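Local coordinates for protein sorbitol dehydrogenase (Gluconobacter oxydans, PDB 5ITG) that probably oxidises D-sorbitol to L-sorbose with a nicotinamide cofactor, probably NADP, at residues A113-L118 against V169-R174; G142-E147 against L203-A208; T163-V168 against R199-G204. One frame throughout, in Å; residues are numbered along the deposited sequence.

Two helices link the three contacts, all in the Rossmann domain of the mannitol dehydrogenase family: 164-177 serves contacts 1 and 3, 194-209 serves contacts 2 and 3. Helix 164-177 packs against helix 111-119 in contact 1 and, six residues earlier in the chain, against helix 194-209 in contact 3; their centres lie about 12 Å apart. In contact 2 the loop 142-147 lies against helix 194-209, its centre about 8 Å from that of contact 3. Contacts 1 and 2, about 19 Å apart between centres, still touch where Val169 CB meets Tyr205 CD1 at 3.7 Å. Lys200 NZ is probably hydrogen-bonded to Gly142 O (3.1 Å), joining contacts 3 and 2. The model is the substrate-free form.

Contact 1 of 3, residues A113-L118 against V169-R174; sequences AVLKHL and VEALRR
Leu115 reaches from helix 111-119 to three residues of helix 164-177, one methyl to each side. Its CG sits beside the backbone N (chi1 -79°), which sends CD1 and CD2 across the gap. CD1 lies over one face of the Arg174 guanidinium, off its centre, at 3.5 Å from Arg174 NH1. CD2 settles between the Glu170 CG methylene and Ala171, coming to 4.2 Å from Ala171 CB. One turn on, Leu118 makes the tightest touch: its CB presses on Ala171 CB at 3.4 Å, closer than carbons usually stand. The axes here pass 9.4 Å apart and cross at -52°.

The flat group under Leu115 is fixed from its own helix. Arg174 NE gives Glu170 OE2 a salt bridge of 2.8 Å, nearly in the guanidinium plane, while Arg173 grips both carboxylate oxygens side-on with NE and NH2. OE2 therefore takes Arg173 NH2 (2.8 Å) and Arg174 NE from the same face of its plane. Within the two segments no hydrogen bond crosses and the contact is van der Waals, though Arg175 NH1 just beyond hydrogen-bonds Leu118 O; the salt bridges along one helix probably steady the guanidinium on which Leu115 rests.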
loop_
_atom_site.group_PDB
_atom_site.type_symbol
_atom_site.label_atom_id
_atom_site.label_comp_id
_atom_site.label_asym_id
_atom_site.label_seq_id
_atom_site.Cartn_x
_atom_site.Cartn_y
_atom_site.Cartn_z
ATOM N N ALA A 113 14.250 -5.945 25.991
ATOM C CA ALA A 113 14.326 -7.064 25.051
ATOM C C ALA A 113 14.329 -6.578 23.601
ATOM O O ALA A 113 15.034 -7.130 22.751
ATOM C CB ALA A 113 13.154 -8.006 25.273
ATOM N N VAL A 114 13.530 -5.552 23.325
ATOM C CA VAL A 114 13.450 -4.991 21.983
ATOM C C VAL A 114 14.738 -4.250 21.660
ATOM O O VAL A 114 15.280 -4.377 20.562
ATOM C CB VAL A 114 12.264 -4.004 21.851
ATOM C CG1 VAL A 114 12.335 -3.280 20.507
ATOM C CG2 VAL A 114 10.952 -4.755 21.968
ATOM N N LEU A 115 15.221 -3.474 22.629
ATOM C CA LEU A 115 16.445 -2.703 22.453
ATOM C C LEU A 115 17.667 -3.583 22.226
ATOM O O LEU A 115 18.573 -3.201 21.488
ATOM C CB LEU A 115 16.675 -1.788 23.658
ATOM C CG LEU A 115 15.840 -0.501 23.688
ATOM C CD1 LEU A 115 16.085 0.234 25.000
ATOM C CD2 LEU A 115 16.212 0.389 22.505
ATOM N N LYS A 116 17.690 -4.757 22.853
ATOM C CA LYS A 116 18.807 -5.679 22.684
ATOM C C LYS A 116 18.901 -6.099 21.221
ATOM O O LYS A 116 19.991 -6.154 20.645
ATOM C CB LYS A 116 18.627 -6.928 23.554
ATOM C CG LYS A 116 19.807 -7.886 23.492
ATOM C CD LYS A 116 19.514 -9.211 24.189
ATOM C CE LYS A 116 20.743 -10.121 24.182
ATOM N NZ LYS A 116 21.316 -10.283 22.805
ATOM N N HIS A 117 17.757 -6.403 20.617
ATOM C CA HIS A 117 17.751 -6.801 19.216
ATOM C C HIS A 117 18.187 -5.638 18.343
ATOM O O HIS A 117 18.991 -5.804 17.429
ATOM C CB HIS A 117 16.356 -7.267 18.779
ATOM C CG HIS A 117 16.123 -8.734 18.970
ATOM N ND1 HIS A 117 15.384 -9.243 20.015
ATOM C CD2 HIS A 117 16.536 -9.800 18.246
ATOM C CE1 HIS A 117 15.350 -10.560 19.928
ATOM N NE2 HIS A 117 16.041 -10.924 18.863
ATOM N N LEU A 118 17.649 -4.461 18.644
ATOM C CA LEU A 118 17.948 -3.247 17.899
ATOM C C LEU A 118 19.425 -2.837 17.904
ATOM O O LEU A 118 19.904 -2.230 16.939
ATOM C CB LEU A 118 17.096 -2.103 18.438
ATOM C CG LEU A 118 15.856 -1.664 17.655
ATOM C CD1 LEU A 118 15.267 -2.810 16.853
ATOM C CD2 LEU A 118 14.842 -1.093 18.630
ATOM N N VAL A 169 15.452 5.598 17.674
ATOM C CA VAL A 169 16.452 6.611 17.971
ATOM C C VAL A 169 17.327 6.228 19.171
ATOM O O VAL A 169 18.538 6.434 19.139
ATOM C CB VAL A 169 15.784 7.986 18.185
ATOM C CG1 VAL A 169 16.786 8.990 18.736
ATOM C CG2 VAL A 169 15.232 8.487 16.842
ATOM N N GLU A 170 16.732 5.660 20.220
ATOM C CA GLU A 170 17.526 5.245 21.377
ATOM C C GLU A 170 18.478 4.125 20.953
ATOM O O GLU A 170 19.632 4.080 21.383
ATOM C CB GLU A 170 16.617 4.766 22.517
ATOM C CG GLU A 170 17.353 4.150 23.706
ATOM C CD GLU A 170 18.261 5.130 24.455
ATOM O OE1 GLU A 170 18.348 6.320 24.078
ATOM O OE2 GLU A 170 18.896 4.695 25.437
ATOM N N ALA A 171 18.001 3.218 20.102
ATOM C CA ALA A 171 18.853 2.127 19.636
ATOM C C ALA A 171 20.031 2.695 18.840
ATOM O O ALA A 171 21.177 2.260 18.999
ATOM C CB ALA A 171 18.046 1.158 18.769
ATOM N N LEU A 172 19.748 3.674 17.985
ATOM C CA LEU A 172 20.795 4.292 17.182
ATOM C C LEU A 172 21.802 5.025 18.068
ATOM O O LEU A 172 23.004 4.999 17.807
ATOM C CB LEU A 172 20.176 5.248 16.159
ATOM C CG LEU A 172 19.458 4.523 15.012
ATOM C CD1 LEU A 172 18.610 5.488 14.211
ATOM C CD2 LEU A 172 20.499 3.843 14.127
ATOM N N ARG A 173 21.315 5.662 19.127
ATOM C CA ARG A 173 22.204 6.376 20.040
ATOM C C ARG A 173 23.186 5.388 20.664
ATOM O O ARG A 173 24.404 5.598 20.648
ATOM C CB ARG A 173 21.403 7.061 21.152
ATOM C CG ARG A 173 22.261 7.908 22.092
ATOM C CD ARG A 173 21.487 8.394 23.307
ATOM N NE ARG A 173 21.126 7.303 24.213
ATOM C CZ ARG A 173 22.004 6.524 24.842
ATOM N NH1 ARG A 173 23.307 6.706 24.670
ATOM N NH2 ARG A 173 21.579 5.558 25.649
ATOM N N ARG A 174 22.649 4.299 21.205
ATOM C CA ARG A 174 23.474 3.283 21.845
ATOM C C ARG A 174 24.488 2.665 20.895
ATOM O O ARG A 174 25.647 2.450 21.272
ATOM C CB ARG A 174 22.587 2.197 22.461
ATOM C CG ARG A 174 21.680 2.734 23.558
ATOM C CD ARG A 174 20.970 1.625 24.305
ATOM N NE ARG A 174 20.031 2.170 25.275
ATOM C CZ ARG A 174 19.289 1.433 26.094
ATOM N NH1 ARG A 174 19.378 0.110 26.063
ATOM N NH2 ARG A 174 18.454 2.024 26.941
#

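Contact 2 of 3, residues G142-E147 against L203-A208; sequences GAFDLE and LGYAKA
Gly204 is where helix 194-209 comes closest to the loop 142-147, its CA 5.6 Å from that of Phe144. Phe144 CB lies 4.1 Å from Gly204 CA, and any CB on the glycine would point straight at it and collide, so the approach depends on the missing side chain. The phenyl ring then runs along the helix backbone: its CD2 stands 3.7 Å from Gly204 C, close to the peptide link into the next residue. The carbonyl of Gly204 also has Leu146 CD2 near its oxygen.

Tyr205 takes over the other end of the ring. Phe144 CE2 touches Tyr205 CB at 3.6 Å, and the same carbon lies at the edge of the tyrosine ring, near its plane, 4.2 Å from Tyr205 CD2. In both residues CG stands opposite the backbone N (chi1 -176° in Phe144, 176° in Tyr205), and the two side chains lie side by side, pointing the same way, into the interior. There Phe144 meets the ring of Phe165 edge-to-face, and Tyr205 reaches Leu155 of helix 149-156.

Ala208, a turn beyond Gly204, closes the contact toward the surface. Its CB receives Leu146 CD2 at 3.9 Å, from a side chain whose tip comes nearer the helix than its base. Between the two loop residues that touch, Asp145 makes an Asx turn, its OD1 accepting from Glu147 N at 2.9 Å, while its O and OD2 are hydrogen-bonded to ND2 of Asn136 and of Asn138, respectively.

The loop is laid on the helix through Phe144 and Leu146, with Gly204 at the closest approach; it belongs to the connection between parallel strands 125-128 and 184-187 of the Rossmann-type sheet, and the helix follows 184-187.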
loop_
_atom_site.group_PDB
_atom_site.type_symbol
_atom_site.label_atom_id
_atom_site.label_comp_id
_atom_site.label_asym_id
_atom_site.label_seq_id
_atom_site.Cartn_x
_atom_site.Cartn_y
_atom_site.Cartn_z
ATOM N N GLY A 142 2.409 19.691 9.230
ATOM C CA GLY A 142 3.218 18.853 8.366
ATOM C C GLY A 142 4.519 18.440 9.031
ATOM O O GLY A 142 5.399 17.885 8.377
ATOM N N ALA A 143 4.654 18.711 10.329
ATOM C CA ALA A 143 5.876 18.339 11.037
ATOM C C ALA A 143 5.641 17.244 12.076
ATOM O O ALA A 143 4.505 16.964 12.449
ATOM C CB ALA A 143 6.486 19.567 11.708
ATOM N N PHE A 144 6.727 16.627 12.531
ATOM C CA PHE A 144 6.647 15.579 13.541
ATOM C C PHE A 144 6.049 16.253 14.778
ATOM O O PHE A 144 6.577 17.260 15.253
ATOM C CB PHE A 144 8.045 15.050 13.847
ATOM C CG PHE A 144 8.066 13.899 14.806
ATOM C CD1 PHE A 144 7.522 12.671 14.450
ATOM C CD2 PHE A 144 8.645 14.039 16.064
ATOM C CE1 PHE A 144 7.556 11.588 15.338
ATOM C CE2 PHE A 144 8.685 12.973 16.954
ATOM C CZ PHE A 144 8.141 11.741 16.593
ATOM N N ASP A 145 4.955 15.697 15.293
ATOM C CA ASP A 145 4.263 16.283 16.436
ATOM C C ASP A 145 4.896 16.006 17.794
ATOM O O ASP A 145 4.722 14.930 18.366
ATOM C CB ASP A 145 2.810 15.819 16.454
ATOM C CG ASP A 145 1.902 16.796 17.170
ATOM O OD1 ASP A 145 2.341 17.375 18.187
ATOM O OD2 ASP A 145 0.753 16.977 16.722
ATOM N N LEU A 146 5.613 16.995 18.314
ATOM C CA LEU A 146 6.278 16.871 19.607
ATOM C C LEU A 146 5.309 16.997 20.777
ATOM O O LEU A 146 5.703 16.864 21.934
ATOM C CB LEU A 146 7.368 17.937 19.728
ATOM C CG LEU A 146 8.429 17.856 18.630
ATOM C CD1 LEU A 146 9.393 19.029 18.752
ATOM C CD2 LEU A 146 9.158 16.526 18.733
ATOM N N GLU A 147 4.042 17.250 20.471
ATOM C CA GLU A 147 3.029 17.390 21.505
ATOM C C GLU A 147 2.352 16.062 21.815
ATOM O O GLU A 147 1.636 15.939 22.808
ATOM C CB GLU A 147 1.981 18.416 21.075
ATOM C CG GLU A 147 2.570 19.792 20.796
ATOM C CD GLU A 147 3.414 20.297 21.951
ATOM O OE1 GLU A 147 2.861 20.493 23.054
ATOM O OE2 GLU A 147 4.633 20.492 21.760
ATOM N N LEU A 203 13.977 11.721 12.469
ATOM C CA LEU A 203 14.920 12.816 12.701
ATOM C C LEU A 203 14.217 13.906 13.504
ATOM O O LEU A 203 14.862 14.688 14.204
ATOM C CB LEU A 203 15.433 13.408 11.383
ATOM C CG LEU A 203 16.341 12.535 10.509
ATOM C CD1 LEU A 203 16.867 13.367 9.350
ATOM C CD2 LEU A 203 17.499 11.995 11.326
ATOM N N GLY A 204 12.894 13.959 13.390
ATOM C CA GLY A 204 12.134 14.943 14.136
ATOM C C GLY A 204 12.245 14.625 15.617
ATOM O O GLY A 204 12.371 15.526 16.446
ATOM N N TYR A 205 12.204 13.336 15.951
ATOM C CA TYR A 205 12.318 12.906 17.338
ATOM C C TYR A 205 13.765 13.042 17.790
ATOM O O TYR A 205 14.043 13.525 18.891
ATOM C CB TYR A 205 11.861 11.452 17.488
ATOM C CG TYR A 205 12.024 10.889 18.886
ATOM C CD1 TYR A 205 13.258 10.415 19.329
ATOM C CD2 TYR A 205 10.946 10.837 19.768
ATOM C CE1 TYR A 205 13.416 9.899 20.620
ATOM C CE2 TYR A 205 11.090 10.324 21.065
ATOM C CZ TYR A 205 12.327 9.857 21.480
ATOM O OH TYR A 205 12.482 9.346 22.749
ATOM N N ALA A 206 14.683 12.615 16.930
ATOM C CA ALA A 206 16.106 12.686 17.227
ATOM C C ALA A 206 16.545 14.115 17.541
ATOM O O ALA A 206 17.325 14.342 18.468
ATOM C CB ALA A 206 16.913 12.138 16.047
ATOM N N LYS A 207 16.048 15.073 16.764
ATOM C CA LYS A 207 16.406 16.473 16.969
ATOM C C LYS A 207 15.975 16.943 18.354
ATOM O O LYS A 207 16.726 17.622 19.051
ATOM C CB LYS A 207 15.752 17.356 15.908
ATOM C CG LYS A 207 16.149 18.814 16.011
ATOM C CD LYS A 207 15.394 19.669 15.008
ATOM C CE LYS A 207 15.884 21.103 15.054
ATOM N NZ LYS A 207 17.356 21.158 14.811
ATOM N N ALA A 208 14.762 16.578 18.748
ATOM C CA ALA A 208 14.249 16.965 20.054
ATOM C C ALA A 208 15.067 16.293 21.146
ATOM O O ALA A 208 15.316 16.882 22.192
ATOM C CB ALA A 208 12.782 16.576 20.182
#

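Contact 3 of 3, residues T163-V168 against R199-G204; sequences TVFGYV and RKAFLG
Phe202 is the centrepiece here: its ring enters helix 164-177 almost at right angles to the side chains of Val164, Phe165 and Val168. CG lies beside the backbone N of its own residue (chi1 -70°), and this carries the ring across the gap with CE1 leading. CE1 comes within 3.5 Å of Val168 CB and 3.6 Å of Phe165 CA, so the ring meets the helix backbone as well as its side chains. In its plane, at the edge, stands the carbonyl oxygen of Val164, 3.6 Å from CE1, an oxygen already used by Val168 N in the helix. CZ goes on to Val164 CG2 at 4.0 Å.

One face of the Phe202 ring is approached by Phe165 CD1. The two phenyl planes are inclined at 57° with centroids 5.7 Å apart. The neighbouring carbon, Phe165 CE1, touches Ala201 CB at 3.7 Å. Val164 CG1 takes the crowded position between backbone N and carbonyl carbon, which sets it over the centre of the Phe165 ring and probably limits that ring's movement.

The first turn here is capped by Thr163, whose OG1 accepts from Gly166 N at 3.0 Å. Beyond the pair, Phe202 also touches Met128 and Val168 touches Val126, both of strand 125-128, so the two helices meet against the sheet. A leucine in place of Phe202 would probably open a gap beside Val164 and Val168 and leave Phe165 CD1 without the ring face it rests on. The axes pass 9.4 Å apart and cross at -66°; with no hydrogen bond crossing and every touching residue buried, the contact between these segments is almost wholly carbon on carbon, with the Val164 carbonyl oxygen at the ring edge.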
loop_
_atom_site.group_PDB
_atom_site.type_symbol
_atom_site.label_atom_id
_atom_site.label_comp_id
_atom_site.label_asym_id
_atom_site.label_seq_id
_atom_site.Cartn_x
_atom_site.Cartn_y
_atom_site.Cartn_z
ATOM N N THR A 163 7.385 4.323 22.021
ATOM C CA THR A 163 7.052 4.601 20.623
ATOM C C THR A 163 8.147 4.092 19.694
ATOM O O THR A 163 9.301 3.938 20.102
ATOM C CB THR A 163 6.859 6.115 20.358
ATOM O OG1 THR A 163 8.127 6.779 20.395
ATOM C CG2 THR A 163 5.934 6.730 21.400
ATOM N N VAL A 164 7.781 3.828 18.444
ATOM C CA VAL A 164 8.749 3.336 17.473
ATOM C C VAL A 164 9.871 4.357 17.354
ATOM O O VAL A 164 11.038 4.001 17.242
ATOM C CB VAL A 164 8.085 3.087 16.079
ATOM C CG1 VAL A 164 7.638 4.398 15.454
ATOM C CG2 VAL A 164 9.046 2.340 15.168
ATOM N N PHE A 165 9.512 5.635 17.403
ATOM C CA PHE A 165 10.498 6.709 17.310
ATOM C C PHE A 165 11.499 6.585 18.457
ATOM O O PHE A 165 12.714 6.648 18.252
ATOM C CB PHE A 165 9.801 8.064 17.394
ATOM C CG PHE A 165 8.543 8.137 16.592
ATOM C CD1 PHE A 165 8.581 8.049 15.204
ATOM C CD2 PHE A 165 7.315 8.268 17.221
ATOM C CE1 PHE A 165 7.408 8.089 14.454
ATOM C CE2 PHE A 165 6.140 8.311 16.483
ATOM C CZ PHE A 165 6.188 8.220 15.091
ATOM N N GLY A 166 10.975 6.414 19.667
ATOM C CA GLY A 166 11.828 6.286 20.834
ATOM C C GLY A 166 12.748 5.078 20.777
ATOM O O GLY A 166 13.930 5.182 21.105
ATOM N N TYR A 167 12.209 3.932 20.366
ATOM C CA TYR A 167 12.990 2.700 20.272
ATOM C C TYR A 167 14.109 2.807 19.246
ATOM O O TYR A 167 15.261 2.472 19.525
ATOM C CB TYR A 167 12.085 1.528 19.888
ATOM C CG TYR A 167 11.381 0.857 21.048
ATOM C CD1 TYR A 167 12.075 0.006 21.912
ATOM C CD2 TYR A 167 10.022 1.062 21.277
ATOM C CE1 TYR A 167 11.428 -0.629 22.979
ATOM C CE2 TYR A 167 9.364 0.432 22.343
ATOM C CZ TYR A 167 10.075 -0.409 23.186
ATOM O OH TYR A 167 9.437 -1.028 24.238
ATOM N N VAL A 168 13.756 3.268 18.051
ATOM C CA VAL A 168 14.715 3.395 16.961
ATOM C C VAL A 168 15.822 4.396 17.254
ATOM O O VAL A 168 17.000 4.083 17.099
ATOM C CB VAL A 168 13.993 3.781 15.643
ATOM C CG1 VAL A 168 15.002 4.182 14.578
ATOM C CG2 VAL A 168 13.167 2.591 15.153
ATOM N N ARG A 199 12.047 9.477 7.480
ATOM C CA ARG A 199 13.166 10.355 7.810
ATOM C C ARG A 199 12.702 11.561 8.629
ATOM O O ARG A 199 13.334 11.927 9.623
ATOM C CB ARG A 199 13.869 10.823 6.531
ATOM C CG ARG A 199 15.028 11.784 6.775
ATOM C CD ARG A 199 15.826 12.036 5.505
ATOM N NE ARG A 199 15.013 12.655 4.466
ATOM C CZ ARG A 199 15.413 12.855 3.212
ATOM N NH1 ARG A 199 16.628 12.481 2.828
ATOM N NH2 ARG A 199 14.596 13.430 2.342
ATOM N N LYS A 200 11.592 12.166 8.219
ATOM C CA LYS A 200 11.047 13.324 8.922
ATOM C C LYS A 200 10.644 12.976 10.359
ATOM O O LYS A 200 10.915 13.730 11.295
ATOM C CB LYS A 200 9.822 13.865 8.178
ATOM C CG LYS A 200 9.130 15.023 8.890
ATOM C CD LYS A 200 7.825 15.398 8.213
ATOM C CE LYS A 200 8.052 15.942 6.815
ATOM N NZ LYS A 200 6.751 16.265 6.156
ATOM N N ALA A 201 9.998 11.830 10.526
ATOM C CA ALA A 201 9.541 11.394 11.840
ATOM C C ALA A 201 10.693 11.022 12.773
ATOM O O ALA A 201 10.779 11.521 13.899
ATOM C CB ALA A 201 8.588 10.216 11.686
ATOM N N PHE A 202 11.584 10.151 12.307
ATOM C CA PHE A 202 12.708 9.734 13.134
ATOM C C PHE A 202 13.736 10.828 13.425
ATOM O O PHE A 202 14.298 10.869 14.519
ATOM C CB PHE A 202 13.368 8.499 12.527
ATOM C CG PHE A 202 12.521 7.273 12.643
ATOM C CD1 PHE A 202 12.303 6.679 13.887
ATOM C CD2 PHE A 202 11.876 6.747 11.527
ATOM C CE1 PHE A 202 11.453 5.586 14.014
ATOM C CE2 PHE A 202 11.025 5.657 11.644
ATOM C CZ PHE A 202 10.811 5.073 12.891
ATOM N N LEU A 203 13.977 11.721 12.469
ATOM C CA LEU A 203 14.920 12.816 12.701
ATOM C C LEU A 203 14.217 13.906 13.504
ATOM O O LEU A 203 14.862 14.688 14.204
ATOM C CB LEU A 203 15.433 13.408 11.383
ATOM C CG LEU A 203 16.341 12.535 10.509
ATOM C CD1 LEU A 203 16.867 13.367 9.350
ATOM C CD2 LEU A 203 17.499 11.995 11.326
ATOM N N GLY A 204 12.894 13.959 13.390
ATOM C CA GLY A 204 12.134 14.943 14.136
ATOM C C GLY A 204 12.245 14.625 15.617
ATOM O O GLY A 204 12.371 15.526 16.446
#